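Long-range contacts in bradyzoite surface antigen BSR4 (Toxoplasma gondii, PDB 2JKS), which is a surface antigen of the bradyzoite stage, built of two SRS domains, and probably takes part in contacts between the parasite and its host: residues A[214-219]-A[228-233]; A[234-239]-A[269-274]; A[60-65]-A[103-108]. All blocks are in the same frame, centred on the assembly; numbering follows the deposited sequence.

Overall arrangement
Interactions 1 and 2 lie in the second SRS domain and touch each other, their centres about 7 Å apart; interaction 3 belongs to the first SRS domain, about 49 and 51 Å, centre to centre, from interactions 1 and 2. Interaction 1 joins two short strands by backbone bonds and a disulfide, with buried Y217 and F233 on one side and a zinc-bound glutamate with waters on the other. Interaction 2 lays a loop on strand 269-277 mainly by side-chain packing; its F271 meets Y217 and F233 of interaction 1, so the two share one aromatic cluster. Interaction 3 links edge strand 104-105 of one sheet to the broken inner strand 53-67 of another, combining a buried tryptophan with a carboxylate and bridging waters.

Interaction 1. Residues A[214-219]-A[228-233]; sequences AEEYCV and CSTTRF. With ZN (zinc ion), chain I.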
ATOM      1  N   ALA A 214      13.702   4.887  21.695  1.00 28.57           N
ATOM      2  CA  ALA A 214      13.654   6.003  22.672  1.00 29.30           C
ATOM      3  C   ALA A 214      15.009   6.251  23.328  1.00 28.67           C
ATOM      4  O   ALA A 214      15.220   7.347  23.857  1.00 27.47           O
ATOM      5  CB  ALA A 214      12.578   5.774  23.768  1.00 30.84           C
ATOM      6  N   GLU A 215      15.902   5.255  23.266  1.00 27.74           N
ATOM      7  CA  GLU A 215      17.290   5.396  23.770  1.00 28.26           C
ATOM      8  C   GLU A 215      18.388   5.060  22.783  1.00 27.34           C
ATOM      9  O   GLU A 215      19.515   5.426  23.025  1.00 27.48           O
ATOM     10  CB  GLU A 215      17.526   4.531  25.018  1.00 27.93           C
ATOM     11  CG  GLU A 215      16.616   4.857  26.132  1.00 28.54           C
ATOM     12  CD  GLU A 215      16.783   3.924  27.327  1.00 29.62           C
ATOM     13  OE1 GLU A 215      17.679   3.036  27.349  1.00 28.53           O
ATOM     14  OE2 GLU A 215      16.008   4.101  28.266  1.00 30.10           O
ATOM     15  N   GLU A 216      18.073   4.275  21.754  1.00 26.00           N
ATOM     16  CA  GLU A 216      19.051   3.686  20.839  1.00 26.40           C
ATOM     17  C   GLU A 216      18.780   3.919  19.357  1.00 26.47           C
ATOM     18  O   GLU A 216      17.627   4.095  18.927  1.00 26.61           O
ATOM     19  CB  GLU A 216      19.151   2.185  21.066  1.00 25.96           C
ATOM     20  CG  GLU A 216      19.809   1.893  22.407  1.00 29.70           C
ATOM     21  CD  GLU A 216      19.711   0.489  22.872  1.00 32.85           C
ATOM     22  OE1 GLU A 216      19.038  -0.361  22.246  1.00 26.40           O
ATOM     23  OE2 GLU A 216      20.333   0.257  23.944  1.00 34.89           O
ATOM     24  N   TYR A 217      19.844   3.801  18.549  1.00 26.66           N
ATOM     25  CA  TYR A 217      19.672   3.767  17.102  1.00 26.57           C
ATOM     26  C   TYR A 217      20.396   2.584  16.508  1.00 26.35           C
ATOM     27  O   TYR A 217      21.094   1.863  17.236  1.00 26.67           O
ATOM     28  CB  TYR A 217      20.120   5.112  16.499  1.00 27.15           C
ATOM     29  CG  TYR A 217      21.583   5.426  16.735  1.00 26.88           C
ATOM     30  CD1 TYR A 217      22.551   5.108  15.785  1.00 26.57           C
ATOM     31  CD2 TYR A 217      21.987   6.034  17.917  1.00 26.62           C
ATOM     32  CE1 TYR A 217      23.906   5.399  15.992  1.00 27.97           C
ATOM     33  CE2 TYR A 217      23.326   6.318  18.142  1.00 28.83           C
ATOM     34  CZ  TYR A 217      24.281   5.999  17.166  1.00 29.07           C
ATOM     35  OH  TYR A 217      25.612   6.270  17.423  1.00 32.41           O
ATOM     36  N   CYS A 218      20.230   2.352  15.201  1.00 26.17           N
ATOM     37  CA  CYS A 218      21.034   1.365  14.478  1.00 25.31           C
ATOM     38  C   CYS A 218      22.278   2.073  13.946  1.00 26.24           C
ATOM     39  O   CYS A 218      22.183   3.163  13.326  1.00 24.39           O
ATOM     40  CB  CYS A 218      20.267   0.741  13.299  1.00 25.06           C
ATOM     41  SG  CYS A 218      18.577   0.161  13.616  1.00 27.62           S
ATOM     42  N   VAL A 219      23.455   1.512  14.200  1.00 27.79           N
ATOM     43  CA  VAL A 219      24.658   2.047  13.523  1.00 29.51           C
ATOM     44  C   VAL A 219      24.421   2.252  12.015  1.00 30.12           C
ATOM     45  O   VAL A 219      23.882   1.363  11.324  1.00 30.57           O
ATOM     46  CB  VAL A 219      25.910   1.180  13.788  1.00 30.71           C
ATOM     47  CG1 VAL A 219      27.162   1.867  13.188  1.00 31.71           C
ATOM     48  CG2 VAL A 219      26.047   1.003  15.277  1.00 32.39           C
ATOM     49  N   CYS A 228      20.443  -4.141  12.045  1.00 30.82           N
ATOM     50  CA  CYS A 228      20.468  -3.093  13.041  1.00 31.85           C
ATOM     51  C   CYS A 228      21.364  -3.444  14.244  1.00 32.40           C
ATOM     52  O   CYS A 228      20.979  -4.294  15.037  1.00 32.11           O
ATOM     53  CB  CYS A 228      19.034  -2.818  13.573  1.00 30.44           C
ATOM     54  SG  CYS A 228      18.921  -1.480  14.788  1.00 28.47           S
ATOM     55  N   SER A 229      22.523  -2.798  14.380  1.00 32.55           N
ATOM     56  CA  SER A 229      23.332  -2.929  15.601  1.00 33.75           C
ATOM     57  C   SER A 229      23.042  -1.757  16.454  1.00 32.77           C
ATOM     58  O   SER A 229      23.369  -0.656  16.056  1.00 32.59           O
ATOM     59  CB  SER A 229      24.841  -2.900  15.311  1.00 34.30           C
ATOM     60  OG  SER A 229      25.189  -4.006  14.548  1.00 40.03           O
ATOM     61  N   THR A 230      22.460  -1.977  17.636  1.00 31.71           N
ATOM     62  CA  THR A 230      22.010  -0.871  18.474  1.00 31.48           C
ATOM     63  C   THR A 230      23.159  -0.158  19.177  1.00 31.94           C
ATOM     64  O   THR A 230      24.185  -0.779  19.564  1.00 30.93           O
ATOM     65  CB  THR A 230      20.918  -1.282  19.494  1.00 31.79           C
ATOM     66  OG1 THR A 230      21.420  -2.343  20.312  1.00 32.30           O
ATOM     67  CG2 THR A 230      19.622  -1.744  18.769  1.00 31.79           C
ATOM     68  N   THR A 231      23.020   1.156  19.286  1.00 30.73           N
ATOM     69  CA  THR A 231      23.987   1.981  20.006  1.00 32.42           C
ATOM     70  C   THR A 231      23.213   3.087  20.643  1.00 30.14           C
ATOM     71  O   THR A 231      22.166   3.492  20.117  1.00 29.23           O
ATOM     72  CB  THR A 231      25.098   2.534  19.072  1.00 33.01           C
ATOM     73  OG1 THR A 231      25.784   1.430  18.532  1.00 41.85           O
ATOM     74  CG2 THR A 231      26.100   3.321  19.827  1.00 34.55           C
ATOM     75  N   ARG A 232      23.671   3.549  21.799  1.00 28.93           N
ATOM     76  CA  ARG A 232      22.960   4.554  22.542  1.00 30.79           C
ATOM     77  C   ARG A 232      23.076   5.967  21.887  1.00 28.68           C
ATOM     78  O   ARG A 232      24.143   6.333  21.393  1.00 29.02           O
ATOM     79  CB  ARG A 232      23.365   4.536  24.039  1.00 30.71           C
ATOM     80  CG  ARG A 232      23.062   3.153  24.740  1.00 35.43           C
ATOM     81  CD  ARG A 232      23.545   3.212  26.194  1.00 38.66           C
ATOM     82  NE  ARG A 232      22.744   4.132  27.015  1.00 48.21           N
ATOM     83  CZ  ARG A 232      23.218   4.882  28.023  1.00 49.83           C
ATOM     84  NH1 ARG A 232      24.515   4.870  28.318  1.00 50.12           N
ATOM     85  NH2 ARG A 232      22.394   5.685  28.700  1.00 46.91           N
ATOM     86  N   PHE A 233      21.937   6.674  21.801  1.00 26.90           N
ATOM     87  CA  PHE A 233      21.896   8.040  21.292  1.00 27.67           C
ATOM     88  C   PHE A 233      22.835   8.997  22.034  1.00 27.82           C
ATOM     89  O   PHE A 233      23.415   9.858  21.392  1.00 28.42           O
ATOM     90  CB  PHE A 233      20.496   8.631  21.333  1.00 26.28           C
ATOM     91  CG  PHE A 233      19.683   8.365  20.093  1.00 29.48           C
ATOM     92  CD1 PHE A 233      20.027   8.956  18.860  1.00 25.47           C
ATOM     93  CD2 PHE A 233      18.574   7.510  20.147  1.00 26.47           C
ATOM     94  CE1 PHE A 233      19.262   8.695  17.706  1.00 26.99           C
ATOM     95  CE2 PHE A 233      17.801   7.242  19.003  1.00 22.93           C
ATOM     96  CZ  PHE A 233      18.123   7.838  17.782  1.00 23.56           C
TER
HETATM   97 ZN    ZN I1323      19.919  -1.580  24.521  1.00 42.02          ZN
HETATM   98  O   HOH W   1      20.112   2.263  26.305  1.00 33.99           O
HETATM   99  O   HOH W   2      22.481  -1.859  22.603  1.00 42.13           O
HETATM  100  O   HOH W   3      23.233  -1.192  12.164  1.00 28.29           O
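The ring of F233 has Y217 CB and CD2 over one face, CD2 standing 3.6 Å above its plane, and the carbonyl carbon of E215 at its edge. T231 CB covers one face of the Y217 ring, while F233 CA lies at that ring's edge, in plane. The two aromatic planes meet obliquely, at 47°. This is a two-stranded antiparallel beta hairpin in the second SRS domain. Y217 and T231 are its hydrogen-bonded pair (Y217 N to T231 O 2.8 Å, T231 N to Y217 O 2.9 Å), and their side chains run alongside each other on one face. Further backbone bonds, F233 N to E215 O and V219 N to S229 O, extend the pairing at either end. C218 and C228 close the loop end with a disulfide of left-handed torsion (chi3 -91°), near P210. F233 also meets F271 edge-to-face. On the side away from the rings, the extended chain of E216 carries its carboxylate past T230, with OE1 3.5 Å from T230 CB and hydrogen-bonded to T212. One water joins E215 OE1 to E216 OE2 and, weakly, R232 NE; the carboxylate of E215 also forms a salt bridge with K242. A second water accompanies T230 OG1 at 2.6 Å. Zinc is bound by E216 OE2 at 2.0 Å; E216 OE1, at 2.7 Å, is at most a long, weak second contact.

Interaction 2. Residues A[234-239]-A[269-274]; sequences VEIFPK and QQFLVG
I236 meets Q269 first, its CG2 lying 3.6 Å from Q269 OE1 as the two side chains run antiparallel alongside one another. Here the loop that follows strand 230-232 is laid against strand 269-277, an inner strand of a mixed sheet in the second SRS domain. Strand alternation gives the loop Q269 and F271, while Q270 turns away and bonds T306 on the neighbouring strand. The bend of Q269 at chi2 (-70°) folds its amide back beside I236, with CD 4.0 Å from I236 CB. The other branch of I236 reaches farther: with CG1 lodged in the cramped site flanked by N and C (chi1 65°) and the chain extended beyond it, CD1 arrives 4.0 Å from F271 CB. I236 CG1 also covers a face of the next residue's ring, over the centre of F237. That ring runs on toward the sheet, near V307 and W244. The contact rests on van der Waals packing, and through F271 it continues to Y217 and F233 of the adjoining hairpin. The side chains of F237 and F271 cross at about a right angle: F237 CZ lies 4.0 Å from F271 CE2, which sits at the edge of the F237 ring, near its plane.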
ATOM      1  N   VAL A 234      22.973   8.861  23.357  1.00 29.49           N
ATOM      2  CA  VAL A 234      23.941   9.706  24.124  1.00 31.52           C
ATOM      3  C   VAL A 234      25.345   9.669  23.549  1.00 32.08           C
ATOM      4  O   VAL A 234      26.102  10.616  23.765  1.00 32.35           O
ATOM      5  CB  VAL A 234      24.131   9.361  25.640  1.00 32.84           C
ATOM      6  CG1 VAL A 234      22.997   9.895  26.499  1.00 36.69           C
ATOM      7  CG2 VAL A 234      24.484   7.849  25.882  1.00 32.11           C
ATOM      8  N   GLU A 235      25.718   8.593  22.863  1.00 32.27           N
ATOM      9  CA  GLU A 235      27.083   8.470  22.328  1.00 34.43           C
ATOM     10  C   GLU A 235      27.383   9.468  21.210  1.00 34.62           C
ATOM     11  O   GLU A 235      28.565   9.753  20.940  1.00 35.22           O
ATOM     12  CB  GLU A 235      27.409   7.044  21.853  1.00 35.33           C
ATOM     13  CG  GLU A 235      27.723   6.043  22.965  1.00 42.69           C
ATOM     14  CD  GLU A 235      28.910   6.500  23.809  1.00 50.97           C
ATOM     15  OE1 GLU A 235      30.033   6.658  23.232  1.00 54.33           O
ATOM     16  OE2 GLU A 235      28.712   6.730  25.031  1.00 53.59           O
ATOM     17  N   ILE A 236      26.334   9.978  20.563  1.00 32.19           N
ATOM     18  CA  ILE A 236      26.453  10.958  19.476  1.00 31.80           C
ATOM     19  C   ILE A 236      25.857  12.323  19.847  1.00 31.25           C
ATOM     20  O   ILE A 236      26.273  13.347  19.305  1.00 32.29           O
ATOM     21  CB  ILE A 236      25.927  10.423  18.115  1.00 30.67           C
ATOM     22  CG1 ILE A 236      24.402  10.139  18.129  1.00 28.45           C
ATOM     23  CG2 ILE A 236      26.748   9.205  17.694  1.00 34.44           C
ATOM     24  CD1 ILE A 236      23.857   9.735  16.807  1.00 30.24           C
ATOM     25  N   PHE A 237      24.888  12.318  20.758  1.00 31.21           N
ATOM     26  CA  PHE A 237      24.272  13.528  21.305  1.00 32.26           C
ATOM     27  C   PHE A 237      24.488  13.502  22.823  1.00 32.47           C
ATOM     28  O   PHE A 237      23.619  13.035  23.593  1.00 32.36           O
ATOM     29  CB  PHE A 237      22.754  13.632  20.985  1.00 31.40           C
ATOM     30  CG  PHE A 237      22.401  13.385  19.535  1.00 31.49           C
ATOM     31  CD1 PHE A 237      23.210  13.890  18.489  1.00 32.54           C
ATOM     32  CD2 PHE A 237      21.252  12.680  19.210  1.00 28.08           C
ATOM     33  CE1 PHE A 237      22.888  13.670  17.147  1.00 31.63           C
ATOM     34  CE2 PHE A 237      20.917  12.456  17.870  1.00 23.35           C
ATOM     35  CZ  PHE A 237      21.743  12.953  16.853  1.00 30.54           C
ATOM     36  N   PRO A 238      25.644  14.031  23.287  1.00 34.08           N
ATOM     37  CA  PRO A 238      25.962  13.991  24.729  1.00 34.19           C
ATOM     38  C   PRO A 238      24.849  14.490  25.660  1.00 34.49           C
ATOM     39  O   PRO A 238      24.691  13.962  26.735  1.00 34.46           O
ATOM     40  CB  PRO A 238      27.209  14.885  24.848  1.00 34.73           C
ATOM     41  CG  PRO A 238      27.871  14.830  23.485  1.00 35.08           C
ATOM     42  CD  PRO A 238      26.691  14.722  22.500  1.00 33.47           C
ATOM     43  N   LYS A 239      24.056  15.468  25.228  1.00 35.40           N
ATOM     44  CA  LYS A 239      22.935  16.027  26.019  1.00 36.90           C
ATOM     45  C   LYS A 239      21.565  15.260  25.902  1.00 36.26           C
ATOM     46  O   LYS A 239      20.521  15.681  26.473  1.00 35.56           O
ATOM     47  CB  LYS A 239      22.733  17.503  25.611  1.00 38.27           C
ATOM     48  CG  LYS A 239      23.998  18.355  25.843  1.00 39.64           C
ATOM     49  CD  LYS A 239      23.897  19.733  25.195  1.00 40.39           C
ATOM     50  CE  LYS A 239      25.154  20.572  25.484  1.00 42.70           C
ATOM     51  NZ  LYS A 239      25.221  21.720  24.530  1.00 46.04           N
ATOM     52  N   GLN A 269      26.903  13.905  12.659  1.00 25.34           N
ATOM     53  CA  GLN A 269      26.730  12.515  13.094  1.00 26.03           C
ATOM     54  C   GLN A 269      25.703  11.867  12.142  1.00 26.24           C
ATOM     55  O   GLN A 269      24.969  12.545  11.431  1.00 27.04           O
ATOM     56  CB  GLN A 269      26.199  12.475  14.540  1.00 26.18           C
ATOM     57  CG  GLN A 269      27.000  13.289  15.552  1.00 26.86           C
ATOM     58  CD  GLN A 269      28.362  12.675  15.826  1.00 28.00           C
ATOM     59  OE1 GLN A 269      28.560  11.472  15.600  1.00 28.51           O
ATOM     60  NE2 GLN A 269      29.315  13.500  16.327  1.00 26.98           N
ATOM     61  N   GLN A 270      25.634  10.550  12.129  1.00 26.81           N
ATOM     62  CA  GLN A 270      24.617   9.901  11.271  1.00 25.49           C
ATOM     63  C   GLN A 270      24.081   8.795  12.116  1.00 25.57           C
ATOM     64  O   GLN A 270      24.806   8.216  12.949  1.00 24.38           O
ATOM     65  CB  GLN A 270      25.221   9.273  10.032  1.00 26.00           C
ATOM     66  CG  GLN A 270      25.676  10.212   8.920  1.00 27.75           C
ATOM     67  CD  GLN A 270      25.876   9.424   7.622  1.00 36.35           C
ATOM     68  OE1 GLN A 270      26.541   8.355   7.627  1.00 35.09           O
ATOM     69  NE2 GLN A 270      25.268   9.914   6.505  1.00 31.68           N
ATOM     70  N   PHE A 271      22.781   8.557  11.974  1.00 25.35           N
ATOM     71  CA  PHE A 271      22.152   7.447  12.689  1.00 25.80           C
ATOM     72  C   PHE A 271      21.071   6.866  11.780  1.00 25.44           C
ATOM     73  O   PHE A 271      20.649   7.515  10.816  1.00 25.06           O
ATOM     74  CB  PHE A 271      21.634   7.839  14.086  1.00 23.56           C
ATOM     75  CG  PHE A 271      20.448   8.788  14.074  1.00 25.99           C
ATOM     76  CD1 PHE A 271      19.128   8.284  14.071  1.00 25.24           C
ATOM     77  CD2 PHE A 271      20.639  10.179  14.043  1.00 23.87           C
ATOM     78  CE1 PHE A 271      18.052   9.139  14.100  1.00 22.77           C
ATOM     79  CE2 PHE A 271      19.526  11.046  14.090  1.00 23.45           C
ATOM     80  CZ  PHE A 271      18.251  10.537  14.113  1.00 20.82           C
ATOM     81  N   LEU A 272      20.652   5.634  12.084  1.00 23.41           N
ATOM     82  CA  LEU A 272      19.631   4.981  11.291  1.00 24.67           C
ATOM     83  C   LEU A 272      18.501   4.491  12.202  1.00 24.43           C
ATOM     84  O   LEU A 272      18.739   3.912  13.218  1.00 23.77           O
ATOM     85  CB  LEU A 272      20.290   3.839  10.527  1.00 25.75           C
ATOM     86  CG  LEU A 272      19.653   2.959   9.486  1.00 29.35           C
ATOM     87  CD1 LEU A 272      20.806   2.391   8.699  1.00 27.70           C
ATOM     88  CD2 LEU A 272      18.813   1.830  10.097  1.00 29.14           C
ATOM     89  N   VAL A 273      17.262   4.759  11.802  1.00 25.11           N
ATOM     90  CA  VAL A 273      16.106   4.107  12.358  1.00 25.53           C
ATOM     91  C   VAL A 273      15.167   3.773  11.180  1.00 26.21           C
ATOM     92  O   VAL A 273      15.511   3.972  10.022  1.00 25.28           O
ATOM     93  CB  VAL A 273      15.340   5.030  13.329  1.00 25.40           C
ATOM     94  CG1 VAL A 273      16.152   5.317  14.574  1.00 27.74           C
ATOM     95  CG2 VAL A 273      14.998   6.359  12.615  1.00 28.07           C
ATOM     96  N   GLY A 274      14.001   3.227  11.496  1.00 25.97           N
ATOM     97  CA  GLY A 274      13.025   2.967  10.464  1.00 25.14           C
ATOM     98  C   GLY A 274      11.870   2.129  10.930  1.00 25.55           C
ATOM     99  O   GLY A 274      11.484   2.147  12.129  1.00 23.83           O
TER

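Interaction 3. Residues A[60-65]-A[103-108]; sequences NIEQNV and WKVNEQ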
ATOM      1  N   ASN A  60     -22.381  -6.073  -6.551  1.00 37.21           N
ATOM      2  CA  ASN A  60     -22.295  -4.626  -6.676  1.00 36.33           C
ATOM      3  C   ASN A  60     -20.851  -4.124  -6.675  1.00 35.75           C
ATOM      4  O   ASN A  60     -20.286  -3.846  -5.612  1.00 34.94           O
ATOM      5  CB  ASN A  60     -23.093  -3.952  -5.564  1.00 37.04           C
ATOM      6  CG  ASN A  60     -23.241  -2.460  -5.785  1.00 36.11           C
ATOM      7  OD1 ASN A  60     -22.617  -1.883  -6.669  1.00 38.76           O
ATOM      8  ND2 ASN A  60     -24.056  -1.824  -4.968  1.00 41.62           N
ATOM      9  N   ILE A  61     -20.267  -4.018  -7.865  1.00 36.21           N
ATOM     10  CA  ILE A  61     -18.872  -3.574  -8.066  1.00 35.66           C
ATOM     11  C   ILE A  61     -18.648  -2.113  -7.575  1.00 36.41           C
ATOM     12  O   ILE A  61     -17.515  -1.674  -7.285  1.00 35.47           O
ATOM     13  CB  ILE A  61     -18.518  -3.723  -9.584  1.00 35.37           C
ATOM     14  CG1 ILE A  61     -17.017  -3.723  -9.851  1.00 34.29           C
ATOM     15  CG2 ILE A  61     -19.194  -2.661 -10.432  1.00 35.26           C
ATOM     16  CD1 ILE A  61     -16.668  -4.291 -11.216  1.00 36.52           C
ATOM     17  N   GLU A  62     -19.735  -1.356  -7.511  1.00 35.78           N
ATOM     18  CA  GLU A  62     -19.665   0.035  -7.061  1.00 37.55           C
ATOM     19  C   GLU A  62     -19.545   0.166  -5.550  1.00 36.93           C
ATOM     20  O   GLU A  62     -19.362   1.279  -5.027  1.00 36.40           O
ATOM     21  CB  GLU A  62     -20.887   0.811  -7.562  1.00 38.04           C
ATOM     22  CG  GLU A  62     -20.795   1.225  -8.967  1.00 41.81           C
ATOM     23  CD  GLU A  62     -21.670   2.425  -9.255  1.00 46.22           C
ATOM     24  OE1 GLU A  62     -21.108   3.543  -9.478  1.00 48.57           O
ATOM     25  OE2 GLU A  62     -22.920   2.249  -9.255  1.00 46.34           O
ATOM     26  N   GLN A  63     -19.652  -0.960  -4.859  1.00 37.42           N
ATOM     27  CA  GLN A  63     -19.559  -1.005  -3.415  1.00 38.82           C
ATOM     28  C   GLN A  63     -18.458  -1.920  -2.939  1.00 37.54           C
ATOM     29  O   GLN A  63     -17.781  -1.599  -1.966  1.00 38.33           O
ATOM     30  CB  GLN A  63     -20.892  -1.413  -2.768  1.00 38.97           C
ATOM     31  CG  GLN A  63     -21.954  -0.306  -2.832  1.00 41.88           C
ATOM     32  CD  GLN A  63     -23.173  -0.565  -1.913  1.00 43.98           C
ATOM     33  OE1 GLN A  63     -23.210  -1.543  -1.126  1.00 49.85           O
ATOM     34  NE2 GLN A  63     -24.173   0.328  -2.005  1.00 49.54           N
ATOM     35  N   ASN A  64     -18.274  -3.042  -3.626  1.00 36.55           N
ATOM     36  CA  ASN A  64     -17.380  -4.082  -3.156  1.00 36.80           C
ATOM     37  C   ASN A  64     -16.419  -4.582  -4.250  1.00 35.72           C
ATOM     38  O   ASN A  64     -16.677  -4.405  -5.437  1.00 35.33           O
ATOM     39  CB  ASN A  64     -18.192  -5.277  -2.610  1.00 37.37           C
ATOM     40  CG  ASN A  64     -19.020  -4.923  -1.383  1.00 39.10           C
ATOM     41  OD1 ASN A  64     -18.483  -4.654  -0.304  1.00 43.10           O
ATOM     42  ND2 ASN A  64     -20.331  -4.916  -1.546  1.00 38.09           N
ATOM     43  N   VAL A  65     -15.301  -5.157  -3.815  1.00 34.66           N
ATOM     44  CA  VAL A  65     -14.427  -5.991  -4.668  1.00 34.27           C
ATOM     45  C   VAL A  65     -14.227  -7.343  -3.959  1.00 33.89           C
ATOM     46  O   VAL A  65     -14.697  -7.514  -2.840  1.00 35.02           O
ATOM     47  CB  VAL A  65     -13.048  -5.286  -4.992  1.00 33.54           C
ATOM     48  CG1 VAL A  65     -13.257  -3.954  -5.725  1.00 33.38           C
ATOM     49  CG2 VAL A  65     -12.239  -5.066  -3.721  1.00 31.40           C
ATOM     50  N   TRP A 103     -15.164   1.521  -7.480  1.00 33.55           N
ATOM     51  CA  TRP A 103     -15.348   1.528  -8.924  1.00 31.68           C
ATOM     52  C   TRP A 103     -16.583   2.368  -9.201  1.00 32.13           C
ATOM     53  O   TRP A 103     -17.520   2.346  -8.428  1.00 32.53           O
ATOM     54  CB  TRP A 103     -15.622   0.130  -9.432  1.00 29.05           C
ATOM     55  CG  TRP A 103     -14.410  -0.777  -9.512  1.00 27.83           C
ATOM     56  CD1 TRP A 103     -13.916  -1.578  -8.527  1.00 26.61           C
ATOM     57  CD2 TRP A 103     -13.562  -0.966 -10.649  1.00 24.70           C
ATOM     58  NE1 TRP A 103     -12.815  -2.256  -8.974  1.00 24.05           N
ATOM     59  CE2 TRP A 103     -12.583  -1.929 -10.284  1.00 24.56           C
ATOM     60  CE3 TRP A 103     -13.543  -0.432 -11.947  1.00 25.79           C
ATOM     61  CZ2 TRP A 103     -11.566  -2.388 -11.203  1.00 24.80           C
ATOM     62  CZ3 TRP A 103     -12.560  -0.865 -12.842  1.00 23.51           C
ATOM     63  CH2 TRP A 103     -11.563  -1.823 -12.451  1.00 27.33           C
ATOM     64  N   LYS A 104     -16.570   3.085 -10.313  1.00 34.02           N
ATOM     65  CA  LYS A 104     -17.654   3.973 -10.678  1.00 35.23           C
ATOM     66  C   LYS A 104     -18.191   3.549 -12.019  1.00 35.76           C
ATOM     67  O   LYS A 104     -17.441   3.428 -12.976  1.00 34.08           O
ATOM     68  CB  LYS A 104     -17.172   5.405 -10.792  1.00 35.47           C
ATOM     69  CG  LYS A 104     -17.039   6.079  -9.468  1.00 35.15           C
ATOM     70  CD  LYS A 104     -16.426   7.408  -9.659  1.00 37.75           C
ATOM     71  CE  LYS A 104     -16.206   8.084  -8.289  1.00 38.08           C
ATOM     72  NZ  LYS A 104     -15.638   9.433  -8.548  1.00 38.78           N
ATOM     73  N   VAL A 105     -19.501   3.366 -12.080  1.00 37.11           N
ATOM     74  CA  VAL A 105     -20.156   3.136 -13.367  1.00 40.17           C
ATOM     75  C   VAL A 105     -20.011   4.361 -14.321  1.00 42.03           C
ATOM     76  O   VAL A 105     -20.068   5.530 -13.914  1.00 41.14           O
ATOM     77  CB  VAL A 105     -21.626   2.661 -13.171  1.00 39.49           C
ATOM     78  CG1 VAL A 105     -22.490   3.797 -12.857  1.00 40.22           C
ATOM     79  CG2 VAL A 105     -22.112   1.926 -14.415  1.00 42.20           C
ATOM     80  N   ASN A 106     -19.752   4.088 -15.584  1.00 45.61           N
ATOM     81  CA  ASN A 106     -19.712   5.150 -16.551  1.00 49.64           C
ATOM     82  C   ASN A 106     -21.159   5.383 -17.024  1.00 52.67           C
ATOM     83  O   ASN A 106     -21.867   4.463 -17.465  1.00 53.30           O
ATOM     84  CB  ASN A 106     -18.644   4.904 -17.634  1.00 50.00           C
ATOM     85  CG  ASN A 106     -17.192   4.792 -17.029  1.00 50.61           C
ATOM     86  OD1 ASN A 106     -16.966   5.013 -15.812  1.00 52.55           O
ATOM     87  ND2 ASN A 106     -16.221   4.471 -17.879  1.00 50.01           N
ATOM     88  N   GLU A 107     -21.629   6.604 -16.805  1.00 55.76           N
ATOM     89  CA  GLU A 107     -22.988   6.987 -17.190  1.00 58.82           C
ATOM     90  C   GLU A 107     -22.956   7.924 -18.408  1.00 59.79           C
ATOM     91  O   GLU A 107     -22.247   8.941 -18.431  1.00 60.40           O
ATOM     92  CB  GLU A 107     -23.773   7.510 -15.976  1.00 58.62           C
ATOM     93  CG  GLU A 107     -24.003   6.371 -14.958  1.00 59.86           C
ATOM     94  CD  GLU A 107     -24.563   6.785 -13.597  1.00 60.56           C
ATOM     95  OE1 GLU A 107     -23.776   7.064 -12.653  1.00 61.43           O
ATOM     96  OE2 GLU A 107     -25.807   6.752 -13.454  1.00 63.92           O
ATOM     97  N   GLN A 108     -23.733   7.528 -19.415  1.00 61.11           N
ATOM     98  CA  GLN A 108     -23.559   7.887 -20.828  1.00 62.28           C
ATOM     99  C   GLN A 108     -23.732   6.565 -21.564  1.00 62.08           C
ATOM    100  O   GLN A 108     -23.594   5.495 -20.954  1.00 61.98           O
ATOM    101  CB  GLN A 108     -22.170   8.480 -21.143  1.00 62.27           C
ATOM    102  CG  GLN A 108     -22.156   9.937 -21.657  1.00 63.66           C
ATOM    103  CD  GLN A 108     -21.033  10.225 -22.710  1.00 64.14           C
ATOM    104  OE1 GLN A 108     -19.840   9.969 -22.473  1.00 65.70           O
ATOM    105  NE2 GLN A 108     -21.429  10.780 -23.863  1.00 65.80           N
TER
HETATM  106  O   HOH W   4     -15.721  -0.630  -5.735  1.00 31.62           O
HETATM  107  O   HOH W   5     -19.067   4.276  -7.279  1.00 40.88           O
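I61 lies over one face of the W103 indole, its CG1 4.2 Å from the centroid of the five-membered ring, a CH-pi contact. The trans chi1 of I61 (-162°) turns CG1 away from the backbone N and over this face. V65 comes from another direction: its CG1 sits at the indole edge, in plane, 3.7 Å from W103 NE1. Beside this apolar pairing runs a polar seam. The side chain of E62 stretches across the backbone of 103-105, and V105 N donates to E62 OE1 at 3.1 Å along a nearly straight line (176°), meeting the oxygen from above the carboxylate plane. A water donates both to E62 OE1 and to W103 O, so that the same carboxylate oxygen is held twice. A second water links I61 O (2.6 Å) to W103 N (2.8 Å), filling in for a direct backbone bond. The turn presenting I61 and E62 is drawn tight by N60 O, which accepts from both Q63 N and N64 N. Segment 60-65 interrupts and then resumes strand 53-67, an inner strand of the six-stranded sheet, and this break meets 104-105, one edge strand of the facing five-stranded sheet of the first SRS domain. W103 points inward between them, against W118 and L120 of strand 116-121, A42 and F44 of strand 41-47 and V136 of strand 132-141.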